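Local atomic coordinates of glycoside hydrolase, family 11\:clostridium cellulosome enzyme, dockerin type i\:polysaccharide (Clostridium thermocellum, PDB entry 2C79), a protein that probably removes acetyl groups from xylan, acting as a metal-dependent acetyl xylan esterase of the NodB-like polysaccharide deacetylase family. Residues F36-Q41 and H59-H64; L9-G14 and I152-V157. One frame throughout, in Å; residues are numbered along the deposited sequence.

Contact 1: residues F36-Q41 and H59-H64. With CO (cobalt (II) ion), chain B.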
ATOM      1  N   PHE A  36       2.766   1.202   3.051  1.00  4.72           N
ATOM      2  CA  PHE A  36       2.963   2.112   1.913  1.00  5.15           C
ATOM      3  C   PHE A  36       3.615   1.344   0.769  1.00  5.13           C
ATOM      4  O   PHE A  36       4.707   0.759   0.962  1.00  5.84           O
ATOM      5  CB  PHE A  36       3.835   3.293   2.325  1.00  4.70           C
ATOM      6  CG  PHE A  36       3.131   4.212   3.291  1.00  4.58           C
ATOM      7  CD1 PHE A  36       3.131   3.919   4.665  1.00  6.28           C
ATOM      8  CD2 PHE A  36       2.419   5.325   2.848  1.00  6.49           C
ATOM      9  CE1 PHE A  36       2.456   4.738   5.552  1.00  7.09           C
ATOM     10  CE2 PHE A  36       1.768   6.138   3.751  1.00  5.79           C
ATOM     11  CZ  PHE A  36       1.739   5.828   5.084  1.00  6.66           C
ATOM     12  N   MET A  37       2.935   1.323  -0.392  1.00  4.81           N
ATOM     13  CA  MET A  37       3.461   0.594  -1.592  1.00  5.51           C
ATOM     14  C   MET A  37       4.104   1.680  -2.433  1.00  4.98           C
ATOM     15  O   MET A  37       3.418   2.533  -3.013  1.00  5.29           O
ATOM     16  CB  MET A  37       2.341  -0.125  -2.363  1.00  5.58           C
ATOM     17  CG  MET A  37       1.456  -1.017  -1.454  1.00  6.86           C
ATOM     18  SD  MET A  37       2.356  -2.328  -0.544  1.00  8.29           S
ATOM     19  CE  MET A  37       2.673  -3.487  -1.880  1.00  9.50           C
ATOM     20  N   VAL A  38       5.434   1.745  -2.389  1.00  5.15           N
ATOM     21  CA  VAL A  38       6.172   2.933  -2.902  1.00  4.78           C
ATOM     22  C   VAL A  38       6.726   2.710  -4.306  1.00  5.45           C
ATOM     23  O   VAL A  38       6.953   1.571  -4.745  1.00  5.76           O
ATOM     24  CB  VAL A  38       7.283   3.354  -1.927  1.00  5.41           C
ATOM     25  CG1 VAL A  38       6.742   3.709  -0.511  1.00  7.59           C
ATOM     26  CG2 VAL A  38       8.356   2.282  -1.831  1.00  8.77           C
ATOM     27  N   VAL A  39       6.932   3.828  -4.988  1.00  5.15           N
ATOM     28  CA  VAL A  39       7.366   3.824  -6.394  1.00  5.30           C
ATOM     29  C   VAL A  39       8.847   4.217  -6.377  1.00  4.60           C
ATOM     30  O   VAL A  39       9.237   5.261  -5.821  1.00  6.26           O
ATOM     31  CB  VAL A  39       6.492   4.788  -7.211  1.00  4.61           C
ATOM     32  CG1 VAL A  39       7.032   4.935  -8.616  1.00  7.45           C
ATOM     33  CG2 VAL A  39       5.079   4.248  -7.223  1.00  7.01           C
ATOM     34  N   GLY A  40       9.697   3.344  -6.945  1.00  5.91           N
ATOM     35  CA  GLY A  40      11.148   3.523  -6.799  1.00  5.99           C
ATOM     36  C   GLY A  40      11.681   4.870  -7.262  1.00  6.06           C
ATOM     37  O   GLY A  40      12.578   5.473  -6.637  1.00  7.97           O
ATOM     38  N   GLN A  41      11.146   5.387  -8.372  1.00  6.61           N
ATOM     39  CA  GLN A  41      11.521   6.722  -8.916  0.50  7.94           C
ATOM     40  C   GLN A  41      11.418   7.837  -7.896  1.00  8.76           C
ATOM     41  O   GLN A  41      12.049   8.906  -8.016  1.00 12.32           O
ATOM     42  CB  GLN A  41      10.605   7.087 -10.095  0.50  7.67           C
ATOM     43  CG  GLN A  41      11.174   6.578 -11.425  0.50  8.24           C
ATOM     44  CD  GLN A  41      10.260   6.784 -12.630  0.50  8.62           C
ATOM     45  OE1 GLN A  41       9.060   6.963 -12.486  0.50  6.94           O
ATOM     46  NE2 GLN A  41      10.847   6.793 -13.825  0.50  7.24           N
ATOM     47  N   HIS A  59       5.009   1.390  10.472  1.00  6.84           N
ATOM     48  CA  HIS A  59       4.404   1.057   9.192  1.00  6.36           C
ATOM     49  C   HIS A  59       5.302   0.118   8.412  1.00  6.98           C
ATOM     50  O   HIS A  59       6.505  -0.037   8.729  1.00  9.65           O
ATOM     51  CB  HIS A  59       4.214   2.349   8.395  1.00  6.27           C
ATOM     52  CG  HIS A  59       3.418   3.371   9.141  1.00  5.60           C
ATOM     53  ND1 HIS A  59       2.159   3.111   9.659  1.00  6.94           N
ATOM     54  CD2 HIS A  59       3.718   4.644   9.480  1.00  7.62           C
ATOM     55  CE1 HIS A  59       1.710   4.208  10.263  1.00  8.26           C
ATOM     56  NE2 HIS A  59       2.650   5.144  10.188  1.00  8.61           N
ATOM     57  N   GLU A  60       4.737  -0.508   7.392  1.00  6.70           N
ATOM     58  CA  GLU A  60       5.466  -1.398   6.509  1.00  6.42           C
ATOM     59  C   GLU A  60       5.600  -0.737   5.140  1.00  6.47           C
ATOM     60  O   GLU A  60       4.723   0.030   4.741  1.00  6.23           O
ATOM     61  CB  GLU A  60       4.687  -2.700   6.400  1.00  7.51           C
ATOM     62  CG  GLU A  60       5.292  -3.698   5.455  1.00  8.25           C
ATOM     63  CD  GLU A  60       4.687  -5.088   5.577  1.00 10.59           C
ATOM     64  OE1 GLU A  60       3.661  -5.264   6.274  1.00 11.93           O
ATOM     65  OE2 GLU A  60       5.303  -6.036   5.019  1.00 13.61           O
ATOM     66  N   ILE A  61       6.648  -1.100   4.409  1.00  5.53           N
ATOM     67  CA  ILE A  61       6.857  -0.607   3.061  1.00  6.00           C
ATOM     68  C   ILE A  61       6.830  -1.795   2.104  1.00  6.08           C
ATOM     69  O   ILE A  61       7.546  -2.781   2.325  1.00  6.72           O
ATOM     70  CB  ILE A  61       8.193   0.148   2.930  1.00  5.69           C
ATOM     71  CG1 ILE A  61       8.186   1.390   3.860  1.00  7.23           C
ATOM     72  CG2 ILE A  61       8.405   0.601   1.485  1.00  8.17           C
ATOM     73  CD1 ILE A  61       9.547   2.102   3.907  1.00  8.37           C
ATOM     74  N   GLY A  62       6.029  -1.660   1.044  1.00  5.48           N
ATOM     75  CA  GLY A  62       6.013  -2.644  -0.030  1.00  5.90           C
ATOM     76  C   GLY A  62       6.404  -2.002  -1.352  1.00  4.90           C
ATOM     77  O   GLY A  62       6.735  -0.799  -1.422  1.00  5.58           O
ATOM     78  N   ASN A  63       6.384  -2.804  -2.421  1.00  5.00           N
ATOM     79  CA  ASN A  63       6.966  -2.404  -3.713  1.00  4.57           C
ATOM     80  C   ASN A  63       5.819  -2.131  -4.723  1.00  5.18           C
ATOM     81  O   ASN A  63       4.958  -3.019  -4.908  1.00  6.80           O
ATOM     82  CB  ASN A  63       7.820  -3.593  -4.188  1.00  5.79           C
ATOM     83  CG  ASN A  63       8.697  -3.297  -5.398  1.00  5.92           C
ATOM     84  OD1 ASN A  63       8.240  -2.732  -6.394  1.00  8.04           O
ATOM     85  ND2 ASN A  63       9.976  -3.720  -5.340  1.00  7.30           N
ATOM     86  N   HIS A  64       5.788  -0.917  -5.300  1.00  4.81           N
ATOM     87  CA  HIS A  64       4.787  -0.586  -6.336  1.00  4.82           C
ATOM     88  C   HIS A  64       5.498  -0.312  -7.669  1.00  5.42           C
ATOM     89  O   HIS A  64       4.989   0.433  -8.517  1.00  6.44           O
ATOM     90  CB  HIS A  64       3.916   0.607  -5.882  1.00  5.61           C
ATOM     91  CG  HIS A  64       2.666   0.849  -6.685  1.00  5.87           C
ATOM     92  ND1 HIS A  64       1.848  -0.165  -7.177  1.00  6.69           N
ATOM     93  CD2 HIS A  64       2.019   2.016  -6.964  1.00  7.29           C
ATOM     94  CE1 HIS A  64       0.783   0.383  -7.769  1.00  6.18           C
ATOM     95  NE2 HIS A  64       0.859   1.704  -7.652  1.00  6.11           N
TER
HETATM   96 CO    CO B1685      -0.407   3.207  -8.556  1.00  7.24          CO
HETATM   97  O   HOH W   1      -1.499   4.700  -9.590  1.00  9.97           O
HETATM   98  O   HOH W   2       0.928   3.442 -10.135  1.00  9.78           O
HETATM   99  O   HOH W   3      -1.471   1.664  -9.795  1.00 10.19           O
HETATM  100  O   HOH W   4      -2.079   2.877  -7.361  1.00  9.07           O
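Phe36 turns the edge of its ring onto one face of His59, a T-shaped pair whose planes stand 75° apart. The touching atom is CE1, 4.0 Å from His59 CG and offset toward the rim of the imidazole. With CG beside the backbone N (chi1 -69°), the phenyl ring is directed to where the imidazole stands, and His59 ND1 is itself tied to Ala34 N. Helix 17-30 covers both rings, a greasy setting that suits phenylalanine. The backbone of Phe36 opens the parallel pairing: its N donates to Glu60 O at 2.8 Å, and its O accepts from Gly62 N while also receiving a C-H...O contact from Ile61 CA.

Met37 lies on the other face of the sheet. Its flexible thioether chain, bent at chi2 and chi3, lays SD 3.7 Å from Gly62 CA, and CE goes on to the backbone of Asn63; a glycine lets the sulfur come this close to the neighbouring strand.

These strands are the two parallel arms of a beta-alpha-beta unit, linked through helix 48-56, in the NodB-type beta/alpha fold. Helices 48-56 and 76-94 cover the face where Val38 meets Ile61, with CG2 to CG2 at 3.7 Å; two beta-branched residues fill that hydrophobic layer compactly. Val38 N donates to Gly62 O at 3.0 Å, whereas Val38 O takes His64 N at 2.8 Å.

Past the strand, Val39 CG2 rests 3.8 Å from His64 CD2, an apolar neighbour for the imidazole. His64 ND1 is anchored by Arg102 O, which helps fix the ring's rotation, and NE2 binds the cobalt ion at 2.2 Å.

Contact 2: residues L9-G14 and I152-V157; sequences LTFDDG and ILLHDV. With CO (cobalt (II) ion), chain B.
Asp13 and His155 meet at the metal-facing end of two parallel strands, and Asp13 can be traced outward from its backbone. Asp13 CB lies 3.2 Å from Val157 O. Its CG comes to the edge of the His155 ring, near CD2, with carboxylate and imidazole planes 74° apart. At the tip the two oxygens divide the work: OD1 binds the cobalt ion at 2.3 Å, while OD2 sits 3.4 Å from His155 CD2 and accepts from water 1, itself a cobalt ligand. The first torsion, chi1 -96°, departs from a staggered value, and in this pose OD1 faces the metal while OD2 lies by the ring edge.

Asp12 and His155 are paired neighbours on the same face of the sheet. Water 4, also on the cobalt, donates to Asp12 OD2 at 2.9 Å and makes a weak bond to His155 NE2. Each side chain has a second partner: Asp12 OD1 forms a salt bridge with Arg102, and His155 ND1 bonds Asp128 OD1. Further back, Thr10 uses its hydroxyl as well as its N to grip Ile152 O, OG1 donating at 2.6 Å from above the carbonyl plane.

The reverse face is apolar. Leu9 CD1 touches Leu154 CD1 at 3.6 Å, and Phe11 runs alongside Leu154 beneath helices 17-30 and 164-177. Where the chain turns, water 5 accepts from Gly14 N and lies within hydrogen-bonding distance of Phe11 O and Asp156 OD1.

Segment 9-14 carries the TFDD sequence familiar in NodB-family deacetylases, its second aspartate at the corner. That aspartate binds the metal directly; its neighbour hydrogen-bonds a metal-bound water, to which the histidine adds a weak bond. With His64 as the other protein ligand, four waters fill the cobalt shell; a substrate could probably displace some, consistent with metal-assisted deacetylation.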
ATOM      1  N   LEU A   9      -4.870  -1.037   6.040  0.50  7.77           N
ATOM      2  CA  LEU A   9      -4.944   0.205   5.309  0.50  7.55           C
ATOM      3  C   LEU A   9      -3.624   0.335   4.522  0.50  6.71           C
ATOM      4  O   LEU A   9      -2.551   0.333   5.135  0.50  5.03           O
ATOM      5  CB  LEU A   9      -5.077   1.302   6.348  0.50  8.64           C
ATOM      6  CG  LEU A   9      -5.279   2.736   5.955  0.50  9.47           C
ATOM      7  CD1 LEU A   9      -6.499   2.889   5.044  0.50  9.77           C
ATOM      8  CD2 LEU A   9      -5.443   3.588   7.210  0.50  9.00           C
ATOM      9  N   THR A  10      -3.698   0.438   3.184  1.00  5.97           N
ATOM     10  CA  THR A  10      -2.514   0.511   2.330  1.00  6.23           C
ATOM     11  C   THR A  10      -2.581   1.728   1.408  1.00  5.62           C
ATOM     12  O   THR A  10      -3.675   2.167   1.041  1.00  6.69           O
ATOM     13  CB  THR A  10      -2.310  -0.798   1.510  1.00  7.41           C
ATOM     14  OG1 THR A  10      -3.272  -0.880   0.471  1.00  7.12           O
ATOM     15  CG2 THR A  10      -2.392  -2.058   2.426  1.00  9.29           C
ATOM     16  N   PHE A  11      -1.417   2.264   1.058  1.00  4.87           N
ATOM     17  CA  PHE A  11      -1.373   3.533   0.315  1.00  5.19           C
ATOM     18  C   PHE A  11      -0.387   3.408  -0.841  1.00  5.16           C
ATOM     19  O   PHE A  11       0.800   3.090  -0.633  1.00  6.32           O
ATOM     20  CB  PHE A  11      -0.873   4.653   1.252  1.00  4.99           C
ATOM     21  CG  PHE A  11      -1.841   4.952   2.366  1.00  4.79           C
ATOM     22  CD1 PHE A  11      -2.983   5.755   2.123  1.00  5.99           C
ATOM     23  CD2 PHE A  11      -1.678   4.375   3.625  1.00  5.82           C
ATOM     24  CE1 PHE A  11      -3.893   5.997   3.149  1.00  5.57           C
ATOM     25  CE2 PHE A  11      -2.608   4.642   4.659  1.00  6.83           C
ATOM     26  CZ  PHE A  11      -3.717   5.441   4.412  1.00  6.35           C
ATOM     27  N   ASP A  12      -0.864   3.670  -2.054  1.00  4.85           N
ATOM     28  CA  ASP A  12      -0.007   3.656  -3.235  1.00  5.59           C
ATOM     29  C   ASP A  12       0.526   5.049  -3.564  1.00  5.31           C
ATOM     30  O   ASP A  12      -0.084   6.057  -3.209  1.00  6.34           O
ATOM     31  CB  ASP A  12      -0.763   3.087  -4.439  1.00  5.92           C
ATOM     32  CG  ASP A  12      -0.971   1.588  -4.339  1.00  8.17           C
ATOM     33  OD1 ASP A  12      -0.411   0.969  -3.411  1.00  9.57           O
ATOM     34  OD2 ASP A  12      -1.694   1.031  -5.191  1.00  8.91           O
ATOM     35  N   ASP A  13       1.669   5.095  -4.243  1.00  5.11           N
ATOM     36  CA  ASP A  13       1.924   6.115  -5.256  1.00  5.48           C
ATOM     37  C   ASP A  13       2.877   7.188  -4.735  1.00  6.11           C
ATOM     38  O   ASP A  13       3.079   8.219  -5.375  1.00  7.44           O
ATOM     39  CB  ASP A  13       0.613   6.751  -5.721  1.00  5.52           C
ATOM     40  CG  ASP A  13       0.069   6.108  -6.982  1.00  6.72           C
ATOM     41  OD1 ASP A  13       0.360   4.915  -7.215  1.00  6.31           O
ATOM     42  OD2 ASP A  13      -0.648   6.793  -7.740  1.00  8.92           O
ATOM     43  N   GLY A  14       3.459   6.930  -3.569  1.00  5.36           N
ATOM     44  CA  GLY A  14       4.436   7.818  -2.975  1.00  6.12           C
ATOM     45  C   GLY A  14       5.820   7.201  -2.960  1.00  5.07           C
ATOM     46  O   GLY A  14       6.058   6.181  -3.621  1.00  5.93           O
ATOM     47  N   ILE A 152      -7.300  -2.696   2.153  1.00  6.08           N
ATOM     48  CA  ILE A 152      -7.862  -1.462   1.612  1.00  6.18           C
ATOM     49  C   ILE A 152      -6.837  -0.738   0.759  1.00  5.71           C
ATOM     50  O   ILE A 152      -5.754  -0.420   1.261  1.00  6.72           O
ATOM     51  CB  ILE A 152      -8.287  -0.484   2.740  1.00  7.35           C
ATOM     52  CG1 ILE A 152      -9.289  -1.151   3.730  1.00  8.18           C
ATOM     53  CG2 ILE A 152      -8.813   0.837   2.135  1.00  8.65           C
ATOM     54  CD1 ILE A 152      -9.350  -0.443   5.106  1.00  9.92           C
ATOM     55  N   LEU A 153      -7.163  -0.475  -0.509  1.00  6.79           N
ATOM     56  CA  LEU A 153      -6.229   0.188  -1.434  1.00  5.98           C
ATOM     57  C   LEU A 153      -6.626   1.676  -1.541  1.00  6.52           C
ATOM     58  O   LEU A 153      -7.675   2.012  -2.134  1.00  7.88           O
ATOM     59  CB  LEU A 153      -6.303  -0.492  -2.803  1.00  7.34           C
ATOM     60  CG  LEU A 153      -5.231  -0.045  -3.850  1.00  7.72           C
ATOM     61  CD1 LEU A 153      -5.323  -0.956  -5.081  1.00 10.04           C
ATOM     62  CD2 LEU A 153      -5.375   1.389  -4.330  1.00  8.27           C
ATOM     63  N   LEU A 154      -5.802   2.540  -0.928  1.00  6.02           N
ATOM     64  CA  LEU A 154      -5.922   3.973  -1.102  1.00  5.69           C
ATOM     65  C   LEU A 154      -4.631   4.523  -1.722  1.00  5.64           C
ATOM     66  O   LEU A 154      -3.670   3.769  -1.941  1.00  5.72           O
ATOM     67  CB  LEU A 154      -6.173   4.650   0.291  1.00  6.51           C
ATOM     68  CG  LEU A 154      -7.548   4.294   0.854  1.00  6.98           C
ATOM     69  CD1 LEU A 154      -7.619   4.849   2.296  1.00  8.33           C
ATOM     70  CD2 LEU A 154      -8.678   4.933   0.026  1.00 10.24           C
ATOM     71  N   HIS A 155      -4.637   5.812  -2.024  1.00  4.61           N
ATOM     72  CA  HIS A 155      -3.397   6.455  -2.530  1.00  5.00           C
ATOM     73  C   HIS A 155      -2.976   7.533  -1.579  1.00  5.75           C
ATOM     74  O   HIS A 155      -3.793   8.390  -1.209  1.00  7.04           O
ATOM     75  CB  HIS A 155      -3.661   7.120  -3.880  1.00  6.30           C
ATOM     76  CG  HIS A 155      -4.003   6.129  -4.950  1.00  6.36           C
ATOM     77  ND1 HIS A 155      -5.245   5.543  -5.057  1.00  5.79           N
ATOM     78  CD2 HIS A 155      -3.259   5.627  -5.968  1.00  7.18           C
ATOM     79  CE1 HIS A 155      -5.252   4.723  -6.096  1.00  8.80           C
ATOM     80  NE2 HIS A 155      -4.052   4.754  -6.661  1.00  9.27           N
ATOM     81  N   ASP A 156      -1.701   7.531  -1.177  1.00  6.18           N
ATOM     82  CA  ASP A 156      -1.243   8.725  -0.437  1.00  6.92           C
ATOM     83  C   ASP A 156      -0.904   9.854  -1.375  1.00  7.03           C
ATOM     84  O   ASP A 156      -0.963  11.028  -0.969  1.00  7.62           O
ATOM     85  CB  ASP A 156      -0.092   8.446   0.555  1.00  7.60           C
ATOM     86  CG  ASP A 156       1.098   7.757  -0.052  1.00  7.55           C
ATOM     87  OD1 ASP A 156       0.907   6.790  -0.810  1.00  9.15           O
ATOM     88  OD2 ASP A 156       2.244   8.131   0.321  1.00  9.60           O
ATOM     89  N   VAL A 157      -0.621   9.532  -2.652  1.00  6.07           N
ATOM     90  CA  VAL A 157      -0.199  10.554  -3.593  1.00  7.48           C
ATOM     91  C   VAL A 157      -1.043  10.453  -4.858  1.00  6.71           C
ATOM     92  O   VAL A 157      -1.076   9.409  -5.489  1.00  7.81           O
ATOM     93  CB  VAL A 157       1.319  10.377  -3.948  1.00  7.73           C
ATOM     94  CG1 VAL A 157       1.764  11.442  -4.930  1.00 12.55           C
ATOM     95  CG2 VAL A 157       2.161  10.465  -2.651  1.00 10.16           C
TER
HETATM   96 CO    CO B1685      -0.407   3.207  -8.556  1.00  7.24          CO
HETATM   97  O   HOH W   5       2.894   5.089  -1.390  1.00  7.26           O
HETATM   98  O   HOH W   4      -2.079   2.877  -7.361  1.00  9.07           O
HETATM   99  O   HOH W   1      -1.499   4.700  -9.590  1.00  9.97           O
HETATM  100  O   HOH W   2       0.928   3.442 -10.135  1.00  9.78           O
HETATM  101  O   HOH W   3      -1.471   1.664  -9.795  1.00 10.19           O

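From the N terminus, strand 6-12 comes first and finds its partner in contact 2 only after most of the fold has been built, when strand 151-155 arrives. Contact 1 forms and finishes within that long excursion: strand 35-38 leads through helix 48-56 to strand 60-63, so the short loop sits wholly inside the long one and the two do not cross. In the sheet, strand 6-12 lies between 35-38 and 151-155, so the contacts lie side by side in one sheet; Met37 N to Phe11 O and Val39 N to Gly14 O are probable hydrogen bonds between them. Contact 1 supplies His64 and contact 2 supplies Asp13 to the same cobalt ion.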